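Local coordinates for protein carboxylesterase (PDB 3WJ2) that probably hydrolyses carboxylic esters, as a carboxylesterase of the alpha/beta hydrolase fold, at residues E38-S43 and I92-N97. Sequence-based numbering, arbitrary orientation.
Sequences ESSLSS and IETYDN
The flat peptide group joining Glu93 to Thr94 turns one face to Leu41, and methyl CD2 rests over it, 3.8 Å from Glu93 C. The same methyl lies 3.6 Å from Glu93 O and also meets Thr94 CA. At the margin of this patch Glu93 adds its CB, while its bent chain carries the carboxylate off to a salt bridge with Arg68 on strand 63-71. The Leu41 and Thr94 side chains meet nearly perpendicular to each other: Thr94 CG2, anti to its own carbonyl carbon (OG1 at chi1 65°), comes within 4.0 Å of Leu41 CG. The contact thus sets the C-terminal part of helix 29-43, which, as in hormone-sensitive-lipase-like esterases, probably belongs to the cap, against the type I turn Glu93-Asp96 leading into helix 96-106 of the alpha/beta hydrolase core. Within that turn Asp96 N bonds to Glu93 O, and Tyr95 OH reaches Asp155 at the probable nucleophile elbow. Ser40 swings OG anti to its backbone N (chi1 165°), placing it 3.9 Å from Thr94 CB. One water between helix and turn donates to Thr94 O at 2.8 Å and lies 2.5 Å from Ser40 OG, a separation short enough to be doubtful in detail.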
loop_
_atom_site.group_PDB
_atom_site.type_symbol
_atom_site.label_atom_id
_atom_site.label_comp_id
_atom_site.label_asym_id
_atom_site.label_seq_id
_atom_site.Cartn_x
_atom_site.Cartn_y
_atom_site.Cartn_z
ATOM N N GLU B 38 -35.779 -6.388 -4.532
ATOM C CA GLU B 38 -36.742 -5.779 -5.476
ATOM C C GLU B 38 -36.133 -4.591 -6.214
ATOM O O GLU B 38 -36.360 -4.447 -7.428
ATOM C CB GLU B 38 -38.080 -5.448 -4.812
ATOM C CG GLU B 38 -38.838 -6.629 -4.161
ATOM C CD GLU B 38 -39.345 -7.739 -5.154
ATOM O OE1 GLU B 38 -39.345 -7.508 -6.394
ATOM O OE2 GLU B 38 -39.689 -8.862 -4.685
ATOM N N SER B 39 -35.326 -3.799 -5.523
ATOM C CA SER B 39 -34.539 -2.731 -6.152
ATOM C C SER B 39 -33.725 -3.270 -7.324
ATOM O O SER B 39 -33.701 -2.671 -8.421
ATOM C CB SER B 39 -33.586 -2.033 -5.149
ATOM O OG SER B 39 -34.356 -1.191 -4.329
ATOM N N SER B 40 -33.037 -4.397 -7.088
ATOM C CA SER B 40 -32.248 -5.040 -8.113
ATOM C C SER B 40 -33.082 -5.517 -9.324
ATOM O O SER B 40 -32.705 -5.269 -10.484
ATOM C CB SER B 40 -31.378 -6.179 -7.487
ATOM O OG SER B 40 -30.921 -6.983 -8.542
ATOM N N LEU B 41 -34.201 -6.184 -9.079
ATOM C CA LEU B 41 -35.014 -6.689 -10.206
ATOM C C LEU B 41 -35.591 -5.511 -11.035
ATOM O O LEU B 41 -35.674 -5.610 -12.288
ATOM C CB LEU B 41 -36.141 -7.642 -9.742
ATOM C CG LEU B 41 -35.643 -8.904 -9.021
ATOM C CD1 LEU B 41 -36.794 -9.664 -8.393
ATOM C CD2 LEU B 41 -34.950 -9.723 -10.072
ATOM N N SER B 42 -35.976 -4.447 -10.334
ATOM C CA SER B 42 -36.603 -3.235 -11.000
ATOM C C SER B 42 -35.667 -2.529 -11.965
ATOM O O SER B 42 -36.125 -1.812 -12.860
ATOM C CB SER B 42 -37.051 -2.235 -9.961
ATOM O OG SER B 42 -38.236 -2.726 -9.374
ATOM N N SER B 43 -34.356 -2.661 -11.752
ATOM C CA SER B 43 -33.418 -1.781 -12.407
ATOM C C SER B 43 -32.506 -2.542 -13.310
ATOM O O SER B 43 -31.636 -1.954 -13.905
ATOM C CB SER B 43 -32.574 -1.043 -11.361
ATOM O OG SER B 43 -31.623 -1.966 -10.794
ATOM N N ILE B 92 -32.140 -16.541 -6.794
ATOM C CA ILE B 92 -31.975 -16.938 -8.128
ATOM C C ILE B 92 -32.432 -15.844 -9.119
ATOM O O ILE B 92 -31.797 -15.615 -10.117
ATOM C CB ILE B 92 -32.728 -18.280 -8.360
ATOM C CG1 ILE B 92 -31.870 -19.426 -7.862
ATOM C CG2 ILE B 92 -32.922 -18.483 -9.836
ATOM C CD1 ILE B 92 -32.608 -20.771 -7.689
ATOM N N GLU B 93 -33.561 -15.215 -8.827
ATOM C CA GLU B 93 -34.050 -14.215 -9.742
ATOM C C GLU B 93 -33.156 -13.010 -9.783
ATOM O O GLU B 93 -32.907 -12.555 -10.921
ATOM C CB GLU B 93 -35.502 -13.748 -9.421
ATOM C CG GLU B 93 -36.540 -14.931 -9.472
ATOM C CD GLU B 93 -36.591 -15.729 -10.778
ATOM O OE1 GLU B 93 -36.171 -15.270 -11.855
ATOM O OE2 GLU B 93 -37.004 -16.913 -10.687
ATOM N N THR B 94 -32.588 -12.576 -8.632
ATOM C CA THR B 94 -31.795 -11.348 -8.738
ATOM C C THR B 94 -30.437 -11.641 -9.450
ATOM O O THR B 94 -29.790 -10.728 -9.993
ATOM C CB THR B 94 -31.546 -10.659 -7.445
ATOM O OG1 THR B 94 -30.724 -11.495 -6.575
ATOM C CG2 THR B 94 -32.817 -10.404 -6.654
ATOM N N TYR B 95 -30.005 -12.921 -9.374
ATOM C CA TYR B 95 -28.796 -13.326 -10.045
ATOM C C TYR B 95 -29.022 -13.826 -11.443
ATOM O O TYR B 95 -28.069 -14.227 -12.048
ATOM C CB TYR B 95 -28.025 -14.454 -9.145
ATOM C CG TYR B 95 -27.120 -13.687 -8.152
ATOM C CD1 TYR B 95 -27.661 -12.958 -7.119
ATOM C CD2 TYR B 95 -25.700 -13.756 -8.318
ATOM C CE1 TYR B 95 -26.789 -12.194 -6.194
ATOM C CE2 TYR B 95 -24.920 -13.048 -7.414
ATOM C CZ TYR B 95 -25.433 -12.275 -6.434
ATOM O OH TYR B 95 -24.622 -11.564 -5.591
ATOM N N ASP B 96 -30.254 -13.844 -11.965
ATOM C CA ASP B 96 -30.421 -14.557 -13.175
ATOM C C ASP B 96 -29.672 -13.948 -14.401
ATOM O O ASP B 96 -29.096 -14.687 -15.221
ATOM C CB ASP B 96 -31.981 -14.547 -13.405
ATOM C CG ASP B 96 -32.405 -15.474 -14.563
ATOM O OD1 ASP B 96 -32.416 -16.729 -14.431
ATOM O OD2 ASP B 96 -32.624 -14.863 -15.665
ATOM N N ASN B 97 -29.643 -12.616 -14.531
ATOM C CA ASN B 97 -28.946 -11.983 -15.664
ATOM C C ASN B 97 -27.412 -12.400 -15.568
ATOM O O ASN B 97 -26.854 -12.808 -16.577
ATOM C CB ASN B 97 -29.001 -10.468 -15.658
ATOM C CG ASN B 97 -30.324 -9.933 -16.257
ATOM O OD1 ASN B 97 -31.301 -10.708 -16.398
ATOM N ND2 ASN B 97 -30.346 -8.674 -16.585
HETATM O O HOH W 1 -31.158 -8.346 -10.576
#